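Local structure of protein interacting with Hsp90 1 (Saccharomyces cerevisiae, 4CHH) at residues E89-M101 against V112-I125. The protein acts in pre-rRNA processing, is needed for the NOP58-snoRNA interaction and is a component of the R2TP complex, this chain being the protein's N-terminal domain. Residues are numbered along the deposited sequence; the frame is centred on the assembly and turned at random.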
ATOM      1  N   GLU A  89      13.089  -5.678  12.489  1.00 18.73           N
ATOM      2  CA  GLU A  89      12.390  -6.671  13.297  1.00 18.54           C
ATOM      3  C   GLU A  89      10.908  -6.341  13.454  1.00 20.91           C
ATOM      4  O   GLU A  89      10.166  -7.119  14.058  1.00 20.99           O
ATOM      5  CB  GLU A  89      13.079  -6.792  14.669  1.00 20.13           C
ATOM      6  CG  GLU A  89      14.288  -7.704  14.609  1.00 33.59           C
ATOM      7  CD  GLU A  89      15.073  -7.802  15.903  1.00 62.08           C
ATOM      8  OE1 GLU A  89      14.497  -8.240  16.927  1.00 62.42           O
ATOM      9  OE2 GLU A  89      16.280  -7.470  15.882  1.00 55.85           O
ATOM     10  N   TRP A  90      10.452  -5.216  12.862  1.00 15.81           N
ATOM     11  CA  TRP A  90       9.050  -4.847  12.951  1.00 14.26           C
ATOM     12  C   TRP A  90       8.622  -4.147  11.669  1.00 18.02           C
ATOM     13  O   TRP A  90       9.330  -3.278  11.168  1.00 15.69           O
ATOM     14  CB  TRP A  90       8.841  -3.917  14.161  1.00 11.81           C
ATOM     15  CG  TRP A  90       7.427  -3.706  14.611  1.00 12.30           C
ATOM     16  CD1 TRP A  90       6.837  -4.274  15.705  1.00 14.92           C
ATOM     17  CD2 TRP A  90       6.494  -2.715  14.120  1.00 12.03           C
ATOM     18  NE1 TRP A  90       5.565  -3.778  15.865  1.00 14.47           N
ATOM     19  CE2 TRP A  90       5.330  -2.814  14.910  1.00 15.88           C
ATOM     20  CE3 TRP A  90       6.517  -1.783  13.059  1.00 12.96           C
ATOM     21  CZ2 TRP A  90       4.225  -1.964  14.727  1.00 15.78           C
ATOM     22  CZ3 TRP A  90       5.414  -0.968  12.855  1.00 15.03           C
ATOM     23  CH2 TRP A  90       4.284  -1.057  13.685  1.00 16.02           C
ATOM     24  N   GLU A  91       7.416  -4.471  11.198  1.00 16.10           N
ATOM     25  CA  GLU A  91       6.839  -3.855  10.003  1.00 15.98           C
ATOM     26  C   GLU A  91       5.348  -3.975  10.021  1.00 19.43           C
ATOM     27  O   GLU A  91       4.819  -4.936  10.559  1.00 20.78           O
ATOM     28  CB  GLU A  91       7.395  -4.554   8.742  1.00 17.83           C
ATOM     29  CG  GLU A  91       7.251  -3.729   7.474  1.00 31.61           C
ATOM     30  CD  GLU A  91       8.269  -3.981   6.379  1.00 49.35           C
ATOM     31  OE1 GLU A  91       9.479  -4.051   6.688  1.00 43.56           O
ATOM     32  OE2 GLU A  91       7.860  -4.017   5.197  1.00 47.17           O
ATOM     33  N   ILE A  92       4.657  -3.028   9.402  1.00 16.17           N
ATOM     34  CA  ILE A  92       3.215  -3.145   9.211  1.00 16.03           C
ATOM     35  C   ILE A  92       3.040  -4.067   7.973  1.00 18.89           C
ATOM     36  O   ILE A  92       3.472  -3.664   6.891  1.00 19.54           O
ATOM     37  CB  ILE A  92       2.513  -1.764   9.037  1.00 18.84           C
ATOM     38  CG1 ILE A  92       2.486  -0.961  10.349  1.00 18.99           C
ATOM     39  CG2 ILE A  92       1.095  -1.935   8.444  1.00 18.19           C
ATOM     40  CD1 ILE A  92       1.851   0.467  10.266  1.00 17.69           C
ATOM     41  N   PRO A  93       2.468  -5.293   8.076  1.00 15.40           N
ATOM     42  CA  PRO A  93       2.279  -6.110   6.851  1.00 15.37           C
ATOM     43  C   PRO A  93       1.388  -5.393   5.809  1.00 19.07           C
ATOM     44  O   PRO A  93       0.413  -4.721   6.165  1.00 18.00           O
ATOM     45  CB  PRO A  93       1.609  -7.389   7.381  1.00 16.56           C
ATOM     46  CG  PRO A  93       2.025  -7.448   8.868  1.00 20.17           C
ATOM     47  CD  PRO A  93       1.951  -5.994   9.273  1.00 15.84           C
ATOM     48  N   ILE A  94       1.773  -5.487   4.529  1.00 15.91           N
ATOM     49  CA  ILE A  94       1.030  -4.889   3.416  1.00 15.51           C
ATOM     50  C   ILE A  94       0.705  -5.970   2.383  1.00 18.71           C
ATOM     51  O   ILE A  94       1.600  -6.694   1.966  1.00 19.50           O
ATOM     52  CB  ILE A  94       1.793  -3.694   2.744  1.00 18.33           C
ATOM     53  CG1 ILE A  94       2.240  -2.634   3.798  1.00 17.98           C
ATOM     54  CG2 ILE A  94       0.920  -3.038   1.625  1.00 19.70           C
ATOM     55  CD1 ILE A  94       3.319  -1.757   3.393  1.00 23.65           C
ATOM     56  N   ILE A  95      -0.553  -6.023   1.937  1.00 13.78           N
ATOM     57  CA  ILE A  95      -0.975  -6.853   0.832  1.00 13.93           C
ATOM     58  C   ILE A  95      -1.282  -5.871  -0.318  1.00 16.63           C
ATOM     59  O   ILE A  95      -2.143  -4.998  -0.194  1.00 15.91           O
ATOM     60  CB  ILE A  95      -2.139  -7.825   1.182  1.00 18.11           C
ATOM     61  CG1 ILE A  95      -1.687  -8.832   2.292  1.00 18.81           C
ATOM     62  CG2 ILE A  95      -2.555  -8.605  -0.103  1.00 16.58           C
ATOM     63  CD1 ILE A  95      -2.791  -9.573   3.001  1.00 27.95           C
ATOM     64  N   THR A  96      -0.529  -5.994  -1.415  1.00 14.21           N
ATOM     65  CA  THR A  96      -0.601  -5.084  -2.561  1.00 14.53           C
ATOM     66  C   THR A  96      -1.249  -5.770  -3.731  1.00 17.98           C
ATOM     67  O   THR A  96      -0.915  -6.910  -4.060  1.00 18.29           O
ATOM     68  CB  THR A  96       0.813  -4.578  -2.926  1.00 21.78           C
ATOM     69  OG1 THR A  96       1.412  -4.062  -1.746  1.00 20.99           O
ATOM     70  CG2 THR A  96       0.802  -3.500  -3.993  1.00 15.95           C
ATOM     71  N   SER A  97      -2.149  -5.053  -4.387  1.00 14.72           N
ATOM     72  CA  SER A  97      -2.841  -5.566  -5.555  1.00 14.00           C
ATOM     73  C   SER A  97      -1.948  -5.514  -6.785  1.00 18.07           C
ATOM     74  O   SER A  97      -0.920  -4.837  -6.788  1.00 15.78           O
ATOM     75  CB  SER A  97      -4.098  -4.731  -5.793  1.00 16.85           C
ATOM     76  OG  SER A  97      -3.778  -3.434  -6.278  1.00 18.76           O
ATOM     77  N   CYS A  98      -2.398  -6.138  -7.878  1.00 18.91           N
ATOM     78  CA  CYS A  98      -1.752  -5.940  -9.161  1.00 21.43           C
ATOM     79  C   CYS A  98      -2.117  -4.483  -9.572  1.00 21.36           C
ATOM     80  O   CYS A  98      -3.109  -3.948  -9.058  1.00 18.93           O
ATOM     81  CB  CYS A  98      -2.242  -6.973 -10.175  1.00 25.40           C
ATOM     82  SG  CYS A  98      -3.917  -6.654 -10.786  1.00 31.20           S
ATOM     83  N   TYR A  99      -1.302  -3.821 -10.403  1.00 17.06           N
ATOM     84  CA  TYR A  99      -1.633  -2.453 -10.781  1.00 16.75           C
ATOM     85  C   TYR A  99      -2.803  -2.462 -11.753  1.00 18.00           C
ATOM     86  O   TYR A  99      -3.077  -3.465 -12.417  1.00 15.17           O
ATOM     87  CB  TYR A  99      -0.424  -1.665 -11.361  1.00 17.29           C
ATOM     88  CG  TYR A  99       0.108  -2.203 -12.672  1.00 20.26           C
ATOM     89  CD1 TYR A  99      -0.496  -1.870 -13.885  1.00 21.61           C
ATOM     90  CD2 TYR A  99       1.217  -3.046 -12.703  1.00 21.26           C
ATOM     91  CE1 TYR A  99      -0.054  -2.417 -15.085  1.00 22.77           C
ATOM     92  CE2 TYR A  99       1.685  -3.580 -13.904  1.00 21.44           C
ATOM     93  CZ  TYR A  99       1.060  -3.244 -15.094  1.00 23.81           C
ATOM     94  OH  TYR A  99       1.524  -3.750 -16.283  1.00 17.41           O
ATOM     95  N   ARG A 100      -3.489  -1.344 -11.824  1.00 17.25           N
ATOM     96  CA  ARG A 100      -4.543  -1.183 -12.809  1.00 17.80           C
ATOM     97  C   ARG A 100      -4.361   0.179 -13.480  1.00 21.17           C
ATOM     98  O   ARG A 100      -3.554   0.999 -13.007  1.00 20.20           O
ATOM     99  CB  ARG A 100      -5.950  -1.456 -12.252  1.00 16.73           C
ATOM    100  CG  ARG A 100      -6.469  -0.522 -11.228  1.00 30.09           C
ATOM    101  CD  ARG A 100      -7.687  -1.157 -10.564  1.00 30.02           C
ATOM    102  NE  ARG A 100      -8.044  -0.381  -9.383  1.00 30.45           N
ATOM    103  CZ  ARG A 100      -7.564  -0.607  -8.172  1.00 35.12           C
ATOM    104  NH1 ARG A 100      -6.767  -1.646  -7.947  1.00 27.57           N
ATOM    105  NH2 ARG A 100      -7.923   0.164  -7.162  1.00 19.97           N
ATOM    106  N   MET A 101      -4.967   0.353 -14.658  1.00 18.43           N
ATOM    107  CA  MET A 101      -4.790   1.589 -15.398  1.00 20.71           C
ATOM    108  C   MET A 101      -6.019   2.467 -15.330  1.00 26.43           C
ATOM    109  O   MET A 101      -7.153   1.988 -15.416  1.00 25.73           O
ATOM    110  CB  MET A 101      -4.428   1.330 -16.868  1.00 23.62           C
ATOM    111  CG  MET A 101      -3.006   0.885 -17.054  1.00 27.81           C
ATOM    112  SD  MET A 101      -2.511   0.751 -18.785  1.00 32.24           S
ATOM    113  CE  MET A 101      -1.171  -0.540 -18.624  1.00 27.34           C
ATOM    114  N   VAL A 112      -2.422   2.654 -10.951  1.00 13.69           N
ATOM    115  CA  VAL A 112      -3.042   2.576  -9.635  1.00 13.83           C
ATOM    116  C   VAL A 112      -2.768   1.217  -8.978  1.00 19.09           C
ATOM    117  O   VAL A 112      -2.985   0.176  -9.588  1.00 19.06           O
ATOM    118  CB  VAL A 112      -4.576   2.859  -9.743  1.00 17.52           C
ATOM    119  CG1 VAL A 112      -5.263   2.810  -8.383  1.00 18.09           C
ATOM    120  CG2 VAL A 112      -4.858   4.195 -10.438  1.00 16.37           C
ATOM    121  N   TRP A 113      -2.320   1.250  -7.717  1.00 15.77           N
ATOM    122  CA  TRP A 113      -2.124   0.072  -6.868  1.00 15.26           C
ATOM    123  C   TRP A 113      -2.906   0.240  -5.599  1.00 16.89           C
ATOM    124  O   TRP A 113      -3.042   1.365  -5.109  1.00 16.37           O
ATOM    125  CB  TRP A 113      -0.642  -0.099  -6.465  1.00 14.12           C
ATOM    126  CG  TRP A 113       0.285  -0.685  -7.473  1.00 14.84           C
ATOM    127  CD1 TRP A 113       0.696  -1.983  -7.529  1.00 16.92           C
ATOM    128  CD2 TRP A 113       1.109   0.041  -8.412  1.00 14.84           C
ATOM    129  NE1 TRP A 113       1.686  -2.125  -8.479  1.00 16.05           N
ATOM    130  CE2 TRP A 113       1.966  -0.902  -9.031  1.00 17.51           C
ATOM    131  CE3 TRP A 113       1.196   1.391  -8.799  1.00 16.16           C
ATOM    132  CZ2 TRP A 113       2.884  -0.545 -10.030  1.00 17.00           C
ATOM    133  CZ3 TRP A 113       2.118   1.752  -9.782  1.00 18.03           C
ATOM    134  CH2 TRP A 113       2.960   0.795 -10.378  1.00 18.55           C
ATOM    135  N   ASP A 114      -3.355  -0.865  -5.010  1.00 12.49           N
ATOM    136  CA  ASP A 114      -3.988  -0.800  -3.686  1.00 10.93           C
ATOM    137  C   ASP A 114      -3.008  -1.426  -2.706  1.00 14.01           C
ATOM    138  O   ASP A 114      -2.439  -2.469  -3.021  1.00 13.96           O
ATOM    139  CB  ASP A 114      -5.355  -1.513  -3.619  1.00 11.16           C
ATOM    140  CG  ASP A 114      -6.372  -1.079  -4.665  1.00 24.60           C
ATOM    141  OD1 ASP A 114      -6.444   0.130  -4.963  1.00 25.24           O
ATOM    142  OD2 ASP A 114      -7.088  -1.956  -5.197  1.00 26.85           O
ATOM    143  N   CYS A 115      -2.783  -0.794  -1.567  1.00 10.30           N
ATOM    144  CA  CYS A 115      -1.894  -1.313  -0.506  1.00 11.73           C
ATOM    145  C   CYS A 115      -2.741  -1.445   0.750  1.00 15.91           C
ATOM    146  O   CYS A 115      -3.067  -0.434   1.367  1.00 16.35           O
ATOM    147  CB  CYS A 115      -0.696  -0.377  -0.285  1.00 12.99           C
ATOM    148  SG  CYS A 115       0.583  -0.494  -1.555  1.00 17.42           S
ATOM    149  N   CYS A 116      -3.119  -2.683   1.106  1.00 13.54           N
ATOM    150  CA  CYS A 116      -4.020  -2.983   2.202  1.00 13.70           C
ATOM    151  C   CYS A 116      -3.274  -3.416   3.451  1.00 15.99           C
ATOM    152  O   CYS A 116      -2.463  -4.340   3.424  1.00 18.05           O
ATOM    153  CB  CYS A 116      -5.033  -4.047   1.765  1.00 14.60           C
ATOM    154  SG  CYS A 116      -6.487  -4.171   2.825  1.00 18.56           S
ATOM    155  N   ILE A 117      -3.574  -2.748   4.557  1.00 12.14           N
ATOM    156  CA  ILE A 117      -2.945  -3.038   5.844  1.00 13.43           C
ATOM    157  C   ILE A 117      -4.028  -3.449   6.830  1.00 16.49           C
ATOM    158  O   ILE A 117      -5.220  -3.306   6.534  1.00 14.31           O
ATOM    159  CB  ILE A 117      -2.107  -1.822   6.363  1.00 16.64           C
ATOM    160  CG1 ILE A 117      -3.024  -0.572   6.648  1.00 17.77           C
ATOM    161  CG2 ILE A 117      -0.940  -1.521   5.409  1.00 17.06           C
ATOM    162  CD1 ILE A 117      -2.353   0.657   7.286  1.00 17.78           C
ATOM    163  N   ASN A 118      -3.622  -3.944   8.003  1.00 15.30           N
ATOM    164  CA  ASN A 118      -4.581  -4.292   9.033  1.00 14.55           C
ATOM    165  C   ASN A 118      -5.262  -3.018   9.509  1.00 17.57           C
ATOM    166  O   ASN A 118      -4.612  -1.988   9.633  1.00 16.22           O
ATOM    167  CB  ASN A 118      -3.901  -5.010  10.189  1.00 14.03           C
ATOM    168  CG  ASN A 118      -4.849  -5.427  11.269  1.00 29.21           C
ATOM    169  OD1 ASN A 118      -5.065  -4.688  12.238  1.00 22.64           O
ATOM    170  ND2 ASN A 118      -5.486  -6.589  11.091  1.00 23.77           N
ATOM    171  N   SER A 119      -6.556  -3.106   9.801  1.00 14.49           N
ATOM    172  CA  SER A 119      -7.376  -2.004  10.280  1.00 15.72           C
ATOM    173  C   SER A 119      -6.818  -1.320  11.552  1.00 22.00           C
ATOM    174  O   SER A 119      -6.923  -0.092  11.669  1.00 22.44           O
ATOM    175  CB  SER A 119      -8.775  -2.527  10.542  1.00 18.45           C
ATOM    176  OG  SER A 119      -9.323  -2.897   9.291  1.00 19.17           O
ATOM    177  N   ASP A 120      -6.227  -2.096  12.491  1.00 20.11           N
ATOM    178  CA  ASP A 120      -5.633  -1.518  13.709  1.00 20.46           C
ATOM    179  C   ASP A 120      -4.441  -0.642  13.347  1.00 22.51           C
ATOM    180  O   ASP A 120      -4.326   0.461  13.874  1.00 23.28           O
ATOM    181  CB  ASP A 120      -5.216  -2.604  14.726  1.00 22.65           C
ATOM    182  CG  ASP A 120      -6.370  -3.438  15.279  1.00 32.82           C
ATOM    183  OD1 ASP A 120      -7.554  -3.048  15.074  1.00 32.66           O
ATOM    184  OD2 ASP A 120      -6.098  -4.476  15.905  1.00 32.39           O
ATOM    185  N   CYS A 121      -3.612  -1.097  12.388  1.00 18.56           N
ATOM    186  CA  CYS A 121      -2.436  -0.366  11.891  1.00 18.50           C
ATOM    187  C   CYS A 121      -2.850   0.934  11.207  1.00 18.97           C
ATOM    188  O   CYS A 121      -2.139   1.922  11.342  1.00 16.87           O
ATOM    189  CB  CYS A 121      -1.603  -1.244  10.962  1.00 19.27           C
ATOM    190  SG  CYS A 121      -1.053  -2.793  11.721  1.00 23.73           S
ATOM    191  N   SER A 122      -4.030   0.957  10.530  1.00 15.91           N
ATOM    192  CA  SER A 122      -4.554   2.174   9.900  1.00 15.30           C
ATOM    193  C   SER A 122      -4.877   3.233  10.960  1.00 19.65           C
ATOM    194  O   SER A 122      -4.814   4.423  10.666  1.00 19.75           O
ATOM    195  CB  SER A 122      -5.778   1.865   9.040  1.00 17.37           C
ATOM    196  OG  SER A 122      -6.995   1.828   9.772  1.00 21.48           O
ATOM    197  N   ARG A 123      -5.227   2.797  12.194  1.00 18.62           N
ATOM    198  CA  ARG A 123      -5.527   3.712  13.299  1.00 18.25           C
ATOM    199  C   ARG A 123      -4.231   4.229  13.932  1.00 21.02           C
ATOM    200  O   ARG A 123      -4.174   5.384  14.325  1.00 20.70           O
ATOM    201  CB  ARG A 123      -6.447   3.042  14.347  1.00 18.99           C
ATOM    202  CG  ARG A 123      -7.916   2.846  13.885  1.00 20.78           C
ATOM    203  CD  ARG A 123      -8.131   3.166  12.413  1.00 28.49           C
ATOM    204  NE  ARG A 123      -8.708   4.473  12.206  1.00 35.98           N
ATOM    205  CZ  ARG A 123      -8.849   5.069  11.029  1.00 38.63           C
ATOM    206  NH1 ARG A 123      -8.411   4.482   9.920  1.00 27.29           N
ATOM    207  NH2 ARG A 123      -9.398   6.263  10.953  1.00 29.84           N
ATOM    208  N   TRP A 124      -3.196   3.396  14.015  1.00 19.30           N
ATOM    209  CA  TRP A 124      -1.889   3.800  14.573  1.00 19.27           C
ATOM    210  C   TRP A 124      -1.287   4.950  13.773  1.00 22.72           C
ATOM    211  O   TRP A 124      -0.736   5.874  14.358  1.00 20.17           O
ATOM    212  CB  TRP A 124      -0.883   2.625  14.547  1.00 17.73           C
ATOM    213  CG  TRP A 124      -1.226   1.421  15.377  1.00 18.43           C
ATOM    214  CD1 TRP A 124      -2.056   1.374  16.459  1.00 21.60           C
ATOM    215  CD2 TRP A 124      -0.655   0.112  15.252  1.00 17.72           C
ATOM    216  NE1 TRP A 124      -2.110   0.094  16.956  1.00 21.43           N
ATOM    217  CE2 TRP A 124      -1.240  -0.697  16.251  1.00 21.53           C
ATOM    218  CE3 TRP A 124       0.292  -0.464  14.380  1.00 18.87           C
ATOM    219  CZ2 TRP A 124      -0.897  -2.044  16.425  1.00 20.23           C
ATOM    220  CZ3 TRP A 124       0.645  -1.796  14.562  1.00 20.46           C
ATOM    221  CH2 TRP A 124       0.022  -2.584  15.548  1.00 20.98           C
ATOM    222  N   ILE A 125      -1.373   4.872  12.416  1.00 19.57           N
ATOM    223  CA  ILE A 125      -0.758   5.872  11.533  1.00 19.68           C
ATOM    224  C   ILE A 125      -1.558   7.207  11.544  1.00 27.64           C
ATOM    225  O   ILE A 125      -1.036   8.207  11.055  1.00 27.22           O
ATOM    226  CB  ILE A 125      -0.479   5.320  10.104  1.00 20.62           C
ATOM    227  CG1 ILE A 125      -1.797   4.916   9.369  1.00 19.85           C
ATOM    228  CG2 ILE A 125       0.524   4.154  10.197  1.00 18.40           C
ATOM    229  CD1 ILE A 125      -1.687   4.644   7.888  1.00 21.45           C
TER
HETATM  230  O   HOH W   1      -0.958  -4.667   8.548  1.00 16.16           O
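Arg100 reaches back to Asp114 and grips its carboxylate end-on with two nitrogens. In this salt bridge Arg100 NH2 lies 2.7 Å from Asp114 OD1, on the syn lone pair, whereas Arg100 NH1 meets Asp114 OD2 at 2.8 Å from above the carboxylate plane, the two flat groups turned 53° apart. The chain, extended from CG to NE, carries the guanidinium there, and Val112 CG1 packs over one face. A leucine in place of Arg100 would probably leave Asp114 without its charged mate and Val112 CG1 without the guanidinium face it packs on. Asn62 ND2 also hydrogen-bonds to Asp114 OD1. Arg100 and Asp114 sit on the facing strands, 95-103 and 109-118, of an antiparallel hairpin; 95-103 is the outer strand, since 109-118 also pairs with the parallel strand 58-66 in the mixed sheet of the PIH1 N-terminal domain. The register slips by one between the Thr96-Cys115 and Arg100-Val112 pairs. Within the interruption Ser97 OG, placed between its own backbone N and carbonyl carbon (chi1 72°), accepts from Asp114 N at 2.9 Å and donates to Cys98 O. Beside it, Tyr99 CB sits over the five-membered ring of Trp113, 3.4 Å from CE2, and the tyrosine ring turns its edge toward the indole's six-membered ring, offset edge-to-face with planes at 62°. Trp113 NE1 hydrogen-bonds to Asp147 OD2, in helix 129-147. At the other end, Ile92 packs between Ile117 and helix 119-127: its CG2 touches Ile117 CG2 at 3.7 Å and also Cys121 CB, while CD1 lies 3.9 Å from Ile125 CG2. A water accepts from Asn118 N and donates to Pro93 O.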